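Local atomic coordinates of DegT/DnrJ/EryC1/StrS aminotransferase (Brucella abortus 2308, PDB entry 4QGR), a protein that binds pyridoxal 5'-phosphate and, judging by its family, probably acts as an aminotransferase that moves amino groups between substrates. Residues A19-R24 with L254-I259. Residues are numbered along the deposited sequence; the frame is centred on the assembly and turned at random.
Sequences ARIENR and LEKLAI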
loop_
_atom_site.group_PDB
_atom_site.type_symbol
_atom_site.label_atom_id
_atom_site.label_comp_id
_atom_site.label_asym_id
_atom_site.label_seq_id
_atom_site.Cartn_x
_atom_site.Cartn_y
_atom_site.Cartn_z
ATOM N N ALA A 19 19.200 -18.864 4.706
ATOM C CA ALA A 19 20.551 -19.432 4.930
ATOM C C ALA A 19 21.291 -19.670 3.594
ATOM O O ALA A 19 22.538 -19.461 3.497
ATOM C CB ALA A 19 20.479 -20.710 5.743
ATOM N N ARG A 20 20.550 -20.117 2.576
ATOM C CA ARG A 20 21.143 -20.469 1.294
ATOM C C ARG A 20 21.842 -19.262 0.636
ATOM O O ARG A 20 22.903 -19.377 -0.044
ATOM C CB ARG A 20 20.049 -21.006 0.397
ATOM C CG ARG A 20 20.517 -21.441 -0.968
ATOM C CD ARG A 20 19.330 -21.771 -1.830
ATOM N NE ARG A 20 19.678 -22.192 -3.185
ATOM C CZ ARG A 20 18.842 -22.859 -3.975
ATOM N NH1 ARG A 20 17.651 -23.178 -3.528
ATOM N NH2 ARG A 20 19.250 -23.289 -5.147
ATOM N N ILE A 21 21.267 -18.092 0.838
ATOM C CA ILE A 21 21.732 -16.886 0.173
ATOM C C ILE A 21 21.915 -15.770 1.202
ATOM O O ILE A 21 21.756 -14.596 0.911
ATOM C CB ILE A 21 20.779 -16.440 -0.972
ATOM C CG1 ILE A 21 19.307 -16.425 -0.528
ATOM C CG2 ILE A 21 20.879 -17.347 -2.190
ATOM C CD1 ILE A 21 18.406 -15.632 -1.453
ATOM N N GLU A 22 22.322 -16.152 2.404
ATOM C CA GLU A 22 22.406 -15.244 3.535
ATOM C C GLU A 22 23.245 -13.994 3.287
ATOM O O GLU A 22 22.818 -12.840 3.510
ATOM C CB GLU A 22 22.920 -16.054 4.760
ATOM C CG GLU A 22 23.144 -15.191 5.989
ATOM C CD GLU A 22 23.686 -15.921 7.213
ATOM O OE1 GLU A 22 23.658 -17.153 7.278
ATOM O OE2 GLU A 22 24.152 -15.222 8.134
ATOM N N ASN A 23 24.485 -14.211 2.875
ATOM C CA ASN A 23 25.376 -13.094 2.659
ATOM C C ASN A 23 25.020 -12.237 1.448
ATOM O O ASN A 23 25.211 -11.035 1.488
ATOM C CB ASN A 23 26.813 -13.597 2.562
ATOM C CG ASN A 23 27.274 -14.170 3.860
ATOM O OD1 ASN A 23 27.711 -13.416 4.749
ATOM N ND2 ASN A 23 27.235 -15.499 3.985
ATOM N N ARG A 24 24.454 -12.858 0.412
ATOM C CA ARG A 24 23.963 -12.105 -0.751
ATOM C C ARG A 24 22.788 -11.204 -0.343
ATOM O O ARG A 24 22.726 -10.031 -0.723
ATOM C CB ARG A 24 23.545 -13.038 -1.880
ATOM C CG ARG A 24 24.689 -13.879 -2.506
ATOM C CD ARG A 24 24.253 -14.466 -3.843
ATOM N NE ARG A 24 24.202 -13.398 -4.844
ATOM C CZ ARG A 24 25.256 -12.873 -5.467
ATOM N NH1 ARG A 24 26.489 -13.355 -5.325
ATOM N NH2 ARG A 24 25.079 -11.873 -6.309
ATOM N N LEU A 254 15.554 -9.531 -6.053
ATOM C CA LEU A 254 16.584 -9.862 -7.047
ATOM C C LEU A 254 17.313 -11.126 -6.638
ATOM O O LEU A 254 17.558 -12.000 -7.449
ATOM C CB LEU A 254 17.527 -8.707 -7.254
ATOM C CG LEU A 254 16.973 -7.561 -8.116
ATOM C CD1 LEU A 254 17.825 -6.312 -7.962
ATOM C CD2 LEU A 254 16.907 -7.975 -9.579
ATOM N N GLU A 255 17.640 -11.244 -5.355
ATOM C CA GLU A 255 18.311 -12.454 -4.879
ATOM C C GLU A 255 17.361 -13.669 -4.819
ATOM O O GLU A 255 17.768 -14.769 -5.204
ATOM C CB GLU A 255 18.930 -12.201 -3.531
ATOM C CG GLU A 255 19.973 -11.106 -3.491
ATOM C CD GLU A 255 21.181 -11.332 -4.397
ATOM O OE1 GLU A 255 21.510 -12.487 -4.777
ATOM O OE2 GLU A 255 21.809 -10.334 -4.770
ATOM N N LYS A 256 16.100 -13.461 -4.435
ATOM C CA LYS A 256 15.121 -14.546 -4.474
ATOM C C LYS A 256 14.934 -15.074 -5.917
ATOM O O LYS A 256 14.881 -16.283 -6.167
ATOM C CB LYS A 256 13.777 -14.104 -3.915
ATOM C CG LYS A 256 13.751 -13.536 -2.513
ATOM C CD LYS A 256 14.303 -14.528 -1.483
ATOM C CE LYS A 256 13.692 -14.305 -0.110
ATOM N NZ LYS A 256 12.280 -14.725 -0.055
ATOM N N LEU A 257 14.878 -14.141 -6.857
ATOM C CA LEU A 257 14.574 -14.479 -8.249
ATOM C C LEU A 257 15.687 -15.343 -8.810
ATOM O O LEU A 257 15.429 -16.322 -9.540
ATOM C CB LEU A 257 14.312 -13.211 -9.097
ATOM C CG LEU A 257 14.090 -13.486 -10.588
ATOM C CD1 LEU A 257 12.780 -14.312 -10.750
ATOM C CD2 LEU A 257 14.021 -12.165 -11.339
ATOM N N ALA A 258 16.921 -15.083 -8.407
ATOM C CA ALA A 258 18.075 -15.850 -8.956
ATOM C C ALA A 258 18.093 -17.335 -8.556
ATOM O O ALA A 258 18.769 -18.150 -9.188
ATOM C CB ALA A 258 19.415 -15.194 -8.580
ATOM N N ILE A 259 17.352 -17.693 -7.523
ATOM C CA ILE A 259 17.201 -19.088 -7.128
ATOM C C ILE A 259 15.819 -19.679 -7.337
ATOM O O ILE A 259 15.588 -20.876 -7.042
ATOM C CB ILE A 259 17.625 -19.346 -5.649
ATOM C CG1 ILE A 259 16.712 -18.639 -4.656
ATOM C CG2 ILE A 259 19.101 -18.977 -5.412
ATOM C CD1 ILE A 259 17.027 -18.970 -3.225
HETATM O O HOH W 1 23.920 -9.367 -3.194
HETATM O O HOH W 2 22.589 -10.933 -7.277
#
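R24 and E255, whose CA atoms lie 7.0 Å apart, are the nearest CA pair of residues 19-24, at the junction of helices 14-20 and 22-35, and residues 254-259 of the long helix 247-278. I21, which leaves the first helix and stands at the N-cap position of the second, points toward helix 247-278, an example of a helix break placing an isoleucine against a neighbouring helix. With CG1 between its backbone N and carbonyl carbon (chi1 48°), it meets I259 tip to tip, the two CD1 atoms 4.0 Å apart, and its CD1 also rests 4.0 Å from CB of E255. The extended R20 slides past I259, laying one guanidinium face over CB of that residue, while its nitrogens bind D262 and Y361. Further along, R24 and E255 cross almost at right angles in a salt bridge: R24 NE donates to E255 OE1 at 2.8 Å, in the guanidinium plane but 36° out of the carboxylate plane. One water links OE2 to R24 O and another to R24 NH2. E255 is thus tied to R24 by OE1 directly and OE2 through water, which should favour its ionised form and fix its rotation. An apolar contact and a salt bridge side by side join the N-terminal helices to helix 247-278.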